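Local structure of glycogen accumulation regulator GarA (Mycobacterium tuberculosis, 6I2P) at residues 29-34 / 142-147; 69-74 / 88-93; 118-123 / 138-143. The protein probably binds phosphothreonine-containing partner proteins through its forkhead-associated (FHA) domain and is thought to regulate glycogen accumulation. All blocks are in the same frame, centred on the assembly; numbering follows the deposited sequence.

Contact 1: residues 29-34 / 142-147; sequences DFLSEL and KFRLVF. With SO4 (sulfate ion), chain L.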
loop_
_atom_site.group_PDB
_atom_site.type_symbol
_atom_site.label_atom_id
_atom_site.label_comp_id
_atom_site.label_asym_id
_atom_site.label_seq_id
_atom_site.Cartn_x
_atom_site.Cartn_y
_atom_site.Cartn_z
ATOM N N ASP C 29 17.799 8.484 1.029
ATOM C CA ASP C 29 16.704 9.309 0.503
ATOM C C ASP C 29 15.339 8.581 0.482
ATOM O O ASP C 29 14.294 9.226 0.397
ATOM C CB ASP C 29 17.073 9.799 -0.909
ATOM C CG ASP C 29 16.170 10.876 -1.466
ATOM O OD1 ASP C 29 16.277 12.034 -1.008
ATOM O OD2 ASP C 29 15.366 10.564 -2.369
ATOM N N PHE C 30 15.352 7.250 0.570
ATOM C CA PHE C 30 14.134 6.443 0.535
ATOM C C PHE C 30 13.697 5.990 1.910
ATOM O O PHE C 30 14.435 6.182 2.871
ATOM C CB PHE C 30 14.321 5.250 -0.414
ATOM C CG PHE C 30 14.757 5.679 -1.791
ATOM C CD1 PHE C 30 13.853 6.256 -2.675
ATOM C CD2 PHE C 30 16.084 5.561 -2.184
ATOM C CE1 PHE C 30 14.265 6.685 -3.935
ATOM C CE2 PHE C 30 16.495 5.992 -3.446
ATOM C CZ PHE C 30 15.585 6.560 -4.308
ATOM N N LEU C 31 12.480 5.436 2.020
ATOM C CA LEU C 31 11.982 4.899 3.290
ATOM C C LEU C 31 12.705 3.577 3.575
ATOM O O LEU C 31 13.079 2.862 2.640
ATOM C CB LEU C 31 10.451 4.701 3.270
ATOM C CG LEU C 31 9.587 5.978 3.261
ATOM C CD1 LEU C 31 8.163 5.654 2.911
ATOM C CD2 LEU C 31 9.620 6.703 4.609
ATOM N N SER C 32 12.923 3.287 4.865
ATOM C CA SER C 32 13.635 2.126 5.401
ATOM C C SER C 32 13.215 0.764 4.837
ATOM O O SER C 32 14.081 -0.097 4.660
ATOM C CB SER C 32 13.528 2.098 6.919
ATOM O OG SER C 32 13.842 3.347 7.510
ATOM N N GLU C 33 11.905 0.568 4.567
ATOM C CA GLU C 33 11.324 -0.676 4.027
ATOM C C GLU C 33 11.974 -1.116 2.720
ATOM O O GLU C 33 12.043 -2.313 2.453
ATOM C CB GLU C 33 9.801 -0.547 3.832
ATOM C CG GLU C 33 9.000 -0.511 5.124
ATOM C CD GLU C 33 8.953 0.801 5.889
ATOM O OE1 GLU C 33 9.538 1.805 5.423
ATOM O OE2 GLU C 33 8.325 0.819 6.971
ATOM N N LEU C 34 12.470 -0.157 1.920
ATOM C CA LEU C 34 13.142 -0.448 0.657
ATOM C C LEU C 34 14.503 -1.148 0.836
ATOM O O LEU C 34 15.015 -1.725 -0.127
ATOM C CB LEU C 34 13.259 0.811 -0.207
ATOM C CG LEU C 34 11.978 1.209 -0.939
ATOM C CD1 LEU C 34 11.933 2.688 -1.201
ATOM C CD2 LEU C 34 11.796 0.429 -2.219
ATOM N N LYS C 142 5.430 6.825 8.005
ATOM C CA LYS C 142 5.983 7.542 6.859
ATOM C C LYS C 142 6.684 8.822 7.351
ATOM O O LYS C 142 7.134 9.620 6.531
ATOM C CB LYS C 142 4.890 7.877 5.821
ATOM C CG LYS C 142 4.315 6.680 5.079
ATOM C CD LYS C 142 3.297 7.141 4.043
ATOM C CE LYS C 142 1.898 6.641 4.322
ATOM N NZ LYS C 142 0.904 7.254 3.407
ATOM N N PHE C 143 6.766 9.024 8.685
ATOM C CA PHE C 143 7.432 10.191 9.270
ATOM C C PHE C 143 8.929 9.960 9.379
ATOM O O PHE C 143 9.364 8.933 9.890
ATOM C CB PHE C 143 6.869 10.539 10.659
ATOM C CG PHE C 143 5.512 11.195 10.658
ATOM C CD1 PHE C 143 4.354 10.431 10.750
ATOM C CD2 PHE C 143 5.389 12.582 10.598
ATOM C CE1 PHE C 143 3.095 11.041 10.771
ATOM C CE2 PHE C 143 4.127 13.192 10.605
ATOM C CZ PHE C 143 2.988 12.414 10.700
ATOM N N ARG C 144 9.712 10.921 8.896
ATOM C CA ARG C 144 11.168 10.911 8.960
ATOM C C ARG C 144 11.549 12.062 9.873
ATOM O O ARG C 144 11.520 13.230 9.479
ATOM C CB ARG C 144 11.790 11.021 7.558
ATOM C CG ARG C 144 11.735 9.701 6.776
ATOM C CD ARG C 144 12.140 9.864 5.322
ATOM N NE ARG C 144 13.509 10.369 5.182
ATOM C CZ ARG C 144 14.414 9.874 4.344
ATOM N NH1 ARG C 144 14.111 8.850 3.558
ATOM N NH2 ARG C 144 15.627 10.404 4.282
ATOM N N LEU C 145 11.775 11.726 11.136
ATOM C CA LEU C 145 12.101 12.686 12.181
ATOM C C LEU C 145 13.596 12.752 12.381
ATOM O O LEU C 145 14.264 11.724 12.323
ATOM C CB LEU C 145 11.428 12.299 13.518
ATOM C CG LEU C 145 9.917 11.969 13.488
ATOM C CD1 LEU C 145 9.559 10.963 14.565
ATOM C CD2 LEU C 145 9.060 13.225 13.623
ATOM N N VAL C 146 14.125 13.958 12.606
ATOM C CA VAL C 146 15.533 14.138 12.931
ATOM C C VAL C 146 15.591 14.499 14.414
ATOM O O VAL C 146 14.853 15.378 14.873
ATOM C CB VAL C 146 16.263 15.162 12.023
ATOM C CG1 VAL C 146 17.706 15.403 12.481
ATOM C CG2 VAL C 146 16.245 14.692 10.578
ATOM N N PHE C 147 16.438 13.775 15.161
ATOM C CA PHE C 147 16.653 13.982 16.584
ATOM C C PHE C 147 17.792 14.986 16.749
ATOM O O PHE C 147 18.881 14.789 16.200
ATOM C CB PHE C 147 16.978 12.643 17.276
ATOM C CG PHE C 147 17.419 12.762 18.719
ATOM C CD1 PHE C 147 18.764 12.916 19.043
ATOM C CD2 PHE C 147 16.491 12.721 19.753
ATOM C CE1 PHE C 147 19.170 13.037 20.374
ATOM C CE2 PHE C 147 16.900 12.820 21.080
ATOM C CZ PHE C 147 18.236 12.990 21.382
HETATM S S SO4 L . -1.743 9.296 5.054
HETATM O O1 SO4 L . -1.048 9.245 3.764
HETATM O O2 SO4 L . -3.167 9.026 4.849
HETATM O O3 SO4 L . -1.177 8.298 5.961
HETATM O O4 SO4 L . -1.577 10.623 5.660
#
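Arg144 reaches from strand 143-149 to the backbone carbonyls of segment 29-34. Its NH1 lies 2.8 Å from Phe30 O, which sits at the guanidinium edge close to the plane of the group. A second carbonyl approaches the same nitrogen obliquely, with Asp29 O at 3.2 Å from Arg144 NH1. The other terminal nitrogen, NH2, donates to Ala28 O, so three successive carbonyl oxygens lie near the end of this arginine. A long, weak ion pair links NH2 to Glu137. After a trans chi2, the bend at chi3 (60°) turns the guanidinium toward the carbonyls.

Nearer the backbone of Arg144 the contact turns apolar. Leu31 CD2 meets the aliphatic stem at Arg144 CD, 4.1 Å away, and the same methyl comes within 4.3 Å of Lys142 O. Leu31 is also covered by the backbone of the other protein in the assembly, with which its own backbone makes hydrogen bonds.

Further out, Asp29 sends OD1 to a salt bridge with Arg63 and OD2 to a basic side chain of the other protein. Lys142 leads away from the segment: its NZ gives a hydrogen bond to O1 of a sulfate ion, probably from the crystallisation liquor, at 2.8 Å. Val93 N and the other protein bind it too.

Arg144 thus offers its positive charge mainly to neutral carbonyls, whose partial negative charges should stabilise it in this buried setting. The loop before strand 57-61 therefore docks on strand 143-149 of the FHA sandwich mainly through main-chain carbonyls, not through the side chains of 28-30.

Contact 2: residues 69-74 / 88-93; sequences SRFLLD and IFLDDV. With SO4 (sulfate ion), chain K; SO4 (sulfate ion), chain L.
Phe71 lies across Ile88 and meets it from the first carbon outward. CB touches Ile88 CG1 at 3.7 Å. From there the ring turns one face to the isoleucine: CG and CD2 each come within 3.6 Å of Ile88 CG2. That methyl stands 3.5 Å from the Phe71 ring centroid and only 8° off the normal, a nearly centred CH-pi contact. With Ile88 chi1 at -63°, CG1 sits beside the backbone N and meets Phe71 CB, which leaves CG2 anti to that nitrogen and over the ring. Farther along the ring, Phe71 CE2 meets Leu90 CD2 at 4.1 Å, and CZ comes obliquely to within 4.2 Å of Phe89 O. Ile88 CD1 continues to Leu73 CD2, 3.7 Å away, and these two side chains cross at about a right angle.

Strand 70-73 is hydrogen-bonded to strand 57-61, pairing Phe71 with Leu59 and Leu73 with Ala57. At its start, Arg70 N donates to O4 of a bound sulfate ion at 2.8 Å. Ile88 bonds through its backbone to Ser79 and Gly81 of the parallel strand 77-81. The packed Phe71, Leu73 and Ile88 side chains therefore join outermost strands of two different sheets, with Leu59 and Thr78 alongside.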
loop_
_atom_site.group_PDB
_atom_site.type_symbol
_atom_site.label_atom_id
_atom_site.label_comp_id
_atom_site.label_asym_id
_atom_site.label_seq_id
_atom_site.Cartn_x
_atom_site.Cartn_y
_atom_site.Cartn_z
ATOM N N SER C 69 7.397 20.647 11.290
ATOM C CA SER C 69 6.785 20.414 12.599
ATOM C C SER C 69 7.816 19.794 13.517
ATOM O O SER C 69 8.648 19.001 13.078
ATOM C CB SER C 69 5.562 19.506 12.500
ATOM O OG SER C 69 4.470 20.202 11.923
ATOM N N ARG C 70 7.796 20.201 14.774
ATOM C CA ARG C 70 8.759 19.724 15.750
ATOM C C ARG C 70 8.122 19.418 17.085
ATOM O O ARG C 70 7.017 19.873 17.375
ATOM C CB ARG C 70 9.961 20.686 15.883
ATOM C CG ARG C 70 9.599 22.124 16.242
ATOM C CD ARG C 70 10.635 23.100 15.721
ATOM N NE ARG C 70 10.660 23.099 14.257
ATOM C CZ ARG C 70 11.735 23.346 13.518
ATOM N NH1 ARG C 70 12.892 23.643 14.093
ATOM N NH2 ARG C 70 11.658 23.310 12.197
ATOM N N PHE C 71 8.821 18.619 17.885
ATOM C CA PHE C 71 8.367 18.176 19.191
ATOM C C PHE C 71 9.533 18.227 20.156
ATOM O O PHE C 71 10.606 17.687 19.865
ATOM C CB PHE C 71 7.791 16.748 19.097
ATOM C CG PHE C 71 6.802 16.551 17.969
ATOM C CD1 PHE C 71 5.463 16.876 18.134
ATOM C CD2 PHE C 71 7.220 16.066 16.733
ATOM C CE1 PHE C 71 4.555 16.706 17.089
ATOM C CE2 PHE C 71 6.313 15.913 15.682
ATOM C CZ PHE C 71 4.987 16.231 15.868
ATOM N N LEU C 72 9.336 18.912 21.286
ATOM C CA LEU C 72 10.367 19.036 22.309
ATOM C C LEU C 72 10.258 17.885 23.305
ATOM O O LEU C 72 9.178 17.616 23.831
ATOM C CB LEU C 72 10.269 20.392 23.029
ATOM C CG LEU C 72 11.426 20.751 23.965
ATOM C CD1 LEU C 72 12.588 21.393 23.191
ATOM C CD2 LEU C 72 10.953 21.693 25.068
ATOM N N LEU C 73 11.385 17.202 23.541
ATOM C CA LEU C 73 11.498 16.111 24.504
ATOM C C LEU C 73 12.116 16.718 25.766
ATOM O O LEU C 73 13.268 17.164 25.734
ATOM C CB LEU C 73 12.385 14.973 23.951
ATOM C CG LEU C 73 11.991 14.354 22.609
ATOM C CD1 LEU C 73 13.100 13.484 22.068
ATOM C CD2 LEU C 73 10.721 13.541 22.724
ATOM N N ASP C 74 11.328 16.800 26.854
ATOM C CA ASP C 74 11.766 17.388 28.128
ATOM C C ASP C 74 11.284 16.591 29.354
ATOM O O ASP C 74 11.546 16.985 30.496
ATOM C CB ASP C 74 11.343 18.871 28.210
ATOM C CG ASP C 74 9.849 19.155 28.099
ATOM O OD1 ASP C 74 9.058 18.186 27.946
ATOM O OD2 ASP C 74 9.467 20.344 28.161
ATOM N N ILE C 88 3.466 13.032 21.233
ATOM C CA ILE C 88 3.891 13.356 19.873
ATOM C C ILE C 88 2.861 12.684 18.964
ATOM O O ILE C 88 2.970 11.496 18.650
ATOM C CB ILE C 88 5.361 12.926 19.591
ATOM C CG1 ILE C 88 6.339 13.698 20.497
ATOM C CG2 ILE C 88 5.731 13.080 18.100
ATOM C CD1 ILE C 88 7.585 12.973 20.802
ATOM N N PHE C 89 1.821 13.437 18.610
ATOM C CA PHE C 89 0.737 12.943 17.770
ATOM C C PHE C 89 1.192 12.856 16.318
ATOM O O PHE C 89 1.563 13.866 15.720
ATOM C CB PHE C 89 -0.529 13.802 17.947
ATOM C CG PHE C 89 -1.685 13.444 17.045
ATOM C CD1 PHE C 89 -2.371 12.246 17.209
ATOM C CD2 PHE C 89 -2.105 14.317 16.048
ATOM C CE1 PHE C 89 -3.442 11.916 16.376
ATOM C CE2 PHE C 89 -3.181 13.991 15.220
ATOM C CZ PHE C 89 -3.842 12.791 15.389
ATOM N N LEU C 90 1.212 11.637 15.771
ATOM C CA LEU C 90 1.639 11.399 14.397
ATOM C C LEU C 90 0.508 10.757 13.601
ATOM O O LEU C 90 0.299 9.543 13.656
ATOM C CB LEU C 90 2.946 10.582 14.346
ATOM C CG LEU C 90 4.162 11.174 15.084
ATOM C CD1 LEU C 90 5.183 10.092 15.414
ATOM C CD2 LEU C 90 4.805 12.336 14.302
ATOM N N ASP C 91 -0.272 11.607 12.923
ATOM C CA ASP C 91 -1.420 11.194 12.128
ATOM C C ASP C 91 -1.002 10.717 10.748
ATOM O O ASP C 91 -0.751 11.518 9.845
ATOM C CB ASP C 91 -2.468 12.318 12.051
ATOM C CG ASP C 91 -3.840 11.882 11.566
ATOM O OD1 ASP C 91 -4.137 10.661 11.627
ATOM O OD2 ASP C 91 -4.620 12.759 11.136
ATOM N N ASP C 92 -0.929 9.394 10.598
ATOM C CA ASP C 92 -0.549 8.673 9.385
ATOM C C ASP C 92 -1.084 7.245 9.544
ATOM O O ASP C 92 -0.886 6.655 10.604
ATOM C CB ASP C 92 0.987 8.716 9.265
ATOM C CG ASP C 92 1.715 7.750 8.350
ATOM O OD1 ASP C 92 1.070 6.812 7.824
ATOM O OD2 ASP C 92 2.928 7.914 8.183
ATOM N N VAL C 93 -1.745 6.696 8.489
ATOM C CA VAL C 93 -2.373 5.356 8.447
ATOM C C VAL C 93 -1.423 4.208 8.861
ATOM O O VAL C 93 -1.889 3.210 9.415
ATOM C CB VAL C 93 -3.085 5.021 7.098
ATOM C CG1 VAL C 93 -4.294 5.918 6.871
ATOM C CG2 VAL C 93 -2.133 5.069 5.898
HETATM S S SO4 K . 4.997 22.994 15.233
HETATM O O1 SO4 K . 4.251 22.299 16.284
HETATM O O2 SO4 K . 4.400 22.693 13.929
HETATM O O3 SO4 K . 4.944 24.436 15.482
HETATM O O4 SO4 K . 6.385 22.556 15.251
HETATM S S SO4 L . -1.743 9.296 5.054
HETATM O O1 SO4 L . -1.048 9.245 3.764
HETATM O O2 SO4 L . -3.167 9.026 4.849
HETATM O O3 SO4 L . -1.177 8.298 5.961
HETATM O O4 SO4 L . -1.577 10.623 5.660
#

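Contact 3: residues 118-123 / 138-143; sequences NGTYVN and VQIGKF. With SO4 (sulfate ion), chain L.
Tyr121 and Gln139 form the hydrogen-bonded pair at the middle of this antiparallel contact, and both bonds are nearly straight. Tyr121 N donates to Gln139 O at 3.1 Å with an N-H...O angle of 164°, arriving in the carbonyl plane on a lone pair. The return bond, Gln139 N to Tyr121 O, is shorter at 2.8 Å and reaches 170°, its donor tilted slightly from the carbonyl plane. Each acceptor also receives a CA-H...O contact: Thr120 CA faces Gln139 O, and Val138 CA faces Tyr121 O.

On the Gly119 side of Thr120, a water links the two backbones. It donates to Gly119 O at 2.7 Å and accepts from Gly141 N at 2.8 Å; Gly119 O is further bonded by His99 NE2.

The side chains of the pair lie alongside each other. With CG of Gln139 anti to the backbone N, the amide passes beside the Tyr121 ring, the two planes 38° apart and NE2 3.9 Å from CD1. Ser32 OG serves OE1 of this amide, while NE2 bonds to Glu33 OE1 and only weakly to Gly141 O, so both polar ends are held. On the other face of the sheet, Thr120 CG2 packs on Val138 CG1 and Ile140 CG1, while Thr120 OG1 bonds to Asp113.

A type II' turn from Ile140 to Phe143, with Gly141 at positive phi, returns the chain, closed by Phe143 N to Ile140 O at 2.9 Å and Ile140 N to Phe143 O at 3.2 Å. Strand 120-122 thus pairs antiparallel with one arm of a tight beta-hairpin, within one sheet of the FHA beta-sandwich. Just before that strand, Asn118 ND2 bonds to the backbone of the other protein and the residue packs on a modified side chain there, consistent with the phosphopeptide-binding loops of FHA domains.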
loop_
_atom_site.group_PDB
_atom_site.type_symbol
_atom_site.label_atom_id
_atom_site.label_comp_id
_atom_site.label_asym_id
_atom_site.label_seq_id
_atom_site.Cartn_x
_atom_site.Cartn_y
_atom_site.Cartn_z
ATOM N N ASN C 118 4.253 -1.659 11.868
ATOM C CA ASN C 118 5.293 -1.453 10.857
ATOM C C ASN C 118 6.707 -1.179 11.421
ATOM O O ASN C 118 7.663 -1.073 10.642
ATOM C CB ASN C 118 4.850 -0.366 9.878
ATOM C CG ASN C 118 3.527 -0.682 9.195
ATOM O OD1 ASN C 118 3.344 -1.730 8.558
ATOM N ND2 ASN C 118 2.565 0.216 9.323
ATOM N N GLY C 119 6.829 -1.131 12.750
ATOM C CA GLY C 119 8.100 -0.945 13.445
ATOM C C GLY C 119 8.666 0.459 13.495
ATOM O O GLY C 119 8.112 1.400 12.925
ATOM N N THR C 120 9.786 0.593 14.214
ATOM C CA THR C 120 10.532 1.836 14.393
ATOM C C THR C 120 11.936 1.642 13.817
ATOM O O THR C 120 12.571 0.611 14.049
ATOM C CB THR C 120 10.524 2.279 15.871
ATOM O OG1 THR C 120 9.176 2.298 16.340
ATOM C CG2 THR C 120 11.142 3.662 16.075
ATOM N N TYR C 121 12.406 2.632 13.056
ATOM C CA TYR C 121 13.716 2.593 12.417
ATOM C C TYR C 121 14.577 3.754 12.879
ATOM O O TYR C 121 14.091 4.878 13.011
ATOM C CB TYR C 121 13.584 2.612 10.881
ATOM C CG TYR C 121 12.689 1.528 10.316
ATOM C CD1 TYR C 121 11.309 1.702 10.239
ATOM C CD2 TYR C 121 13.226 0.353 9.801
ATOM C CE1 TYR C 121 10.481 0.709 9.720
ATOM C CE2 TYR C 121 12.409 -0.640 9.256
ATOM C CZ TYR C 121 11.035 -0.459 9.225
ATOM O OH TYR C 121 10.218 -1.426 8.694
ATOM N N VAL C 122 15.853 3.474 13.147
ATOM C CA VAL C 122 16.848 4.477 13.520
ATOM C C VAL C 122 17.942 4.359 12.483
ATOM O O VAL C 122 18.536 3.287 12.343
ATOM C CB VAL C 122 17.364 4.350 14.980
ATOM C CG1 VAL C 122 18.556 5.278 15.232
ATOM C CG2 VAL C 122 16.244 4.646 15.968
ATOM N N ASN C 123 18.148 5.439 11.707
ATOM C CA ASN C 123 19.126 5.522 10.616
ATOM C C ASN C 123 18.919 4.387 9.583
ATOM O O ASN C 123 19.880 3.731 9.162
ATOM C CB ASN C 123 20.571 5.609 11.155
ATOM C CG ASN C 123 20.819 6.792 12.070
ATOM O OD1 ASN C 123 20.171 7.842 11.978
ATOM N ND2 ASN C 123 21.768 6.648 12.980
ATOM N N VAL C 138 14.820 9.097 12.891
ATOM C CA VAL C 138 13.831 8.164 13.430
ATOM C C VAL C 138 12.655 8.057 12.469
ATOM O O VAL C 138 12.026 9.064 12.145
ATOM C CB VAL C 138 13.372 8.534 14.871
ATOM C CG1 VAL C 138 12.504 7.426 15.474
ATOM C CG2 VAL C 138 14.561 8.831 15.780
ATOM N N GLN C 139 12.360 6.831 12.014
ATOM C CA GLN C 139 11.232 6.590 11.123
ATOM C C GLN C 139 10.108 5.894 11.863
ATOM O O GLN C 139 10.276 4.774 12.352
ATOM C CB GLN C 139 11.636 5.831 9.847
ATOM C CG GLN C 139 10.603 5.971 8.732
ATOM C CD GLN C 139 10.751 4.943 7.644
ATOM O OE1 GLN C 139 11.723 4.928 6.884
ATOM N NE2 GLN C 139 9.771 4.071 7.533
ATOM N N ILE C 140 8.975 6.598 11.979
ATOM C CA ILE C 140 7.731 6.127 12.586
ATOM C C ILE C 140 6.684 6.322 11.494
ATOM O O ILE C 140 6.362 7.455 11.134
ATOM C CB ILE C 140 7.408 6.860 13.922
ATOM C CG1 ILE C 140 8.436 6.478 15.021
ATOM C CG2 ILE C 140 5.978 6.559 14.386
ATOM C CD1 ILE C 140 8.485 7.399 16.260
ATOM N N GLY C 141 6.246 5.212 10.914
ATOM C CA GLY C 141 5.315 5.202 9.794
ATOM C C GLY C 141 5.994 5.750 8.559
ATOM O O GLY C 141 7.042 5.246 8.148
ATOM N N LYS C 142 5.430 6.825 8.005
ATOM C CA LYS C 142 5.983 7.542 6.859
ATOM C C LYS C 142 6.684 8.822 7.351
ATOM O O LYS C 142 7.134 9.620 6.531
ATOM C CB LYS C 142 4.890 7.877 5.821
ATOM C CG LYS C 142 4.315 6.680 5.079
ATOM C CD LYS C 142 3.297 7.141 4.043
ATOM C CE LYS C 142 1.898 6.641 4.322
ATOM N NZ LYS C 142 0.904 7.254 3.407
ATOM N N PHE C 143 6.766 9.024 8.685
ATOM C CA PHE C 143 7.432 10.191 9.270
ATOM C C PHE C 143 8.929 9.960 9.379
ATOM O O PHE C 143 9.364 8.933 9.890
ATOM C CB PHE C 143 6.869 10.539 10.659
ATOM C CG PHE C 143 5.512 11.195 10.658
ATOM C CD1 PHE C 143 4.354 10.431 10.750
ATOM C CD2 PHE C 143 5.389 12.582 10.598
ATOM C CE1 PHE C 143 3.095 11.041 10.771
ATOM C CE2 PHE C 143 4.127 13.192 10.605
ATOM C CZ PHE C 143 2.988 12.414 10.700
HETATM S S SO4 L . -1.743 9.296 5.054
HETATM O O1 SO4 L . -1.048 9.245 3.764
HETATM O O2 SO4 L . -3.167 9.026 4.849
HETATM O O3 SO4 L . -1.177 8.298 5.961
HETATM O O4 SO4 L . -1.577 10.623 5.660
HETATM O O HOH W 1 6.577 2.464 11.039
#

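How the contacts relate
From the N terminus, segment 29-34 meets residues 142-147, so that contact 1 closes the widest loop, which encloses contact 2 entirely. Contact 2 closes a short loop between 69-74 and 88-93; contact 3 then opens at 118 and ends on 138-143, overlapping contact 1 at Lys142 and Phe143. Contacts 2 and 3 therefore follow in series. Contact 3 joins neighbouring strands of the antiparallel sheet, contact 1 lays an N-terminal loop against that sheet, and contact 2 bridges it to the mixed sheet. Asp92 OD2 meets Lys142 N at 2.7 Å, and Phe143 packs on Leu90, linking contact 2 to the two residues shared by contacts 1 and 3.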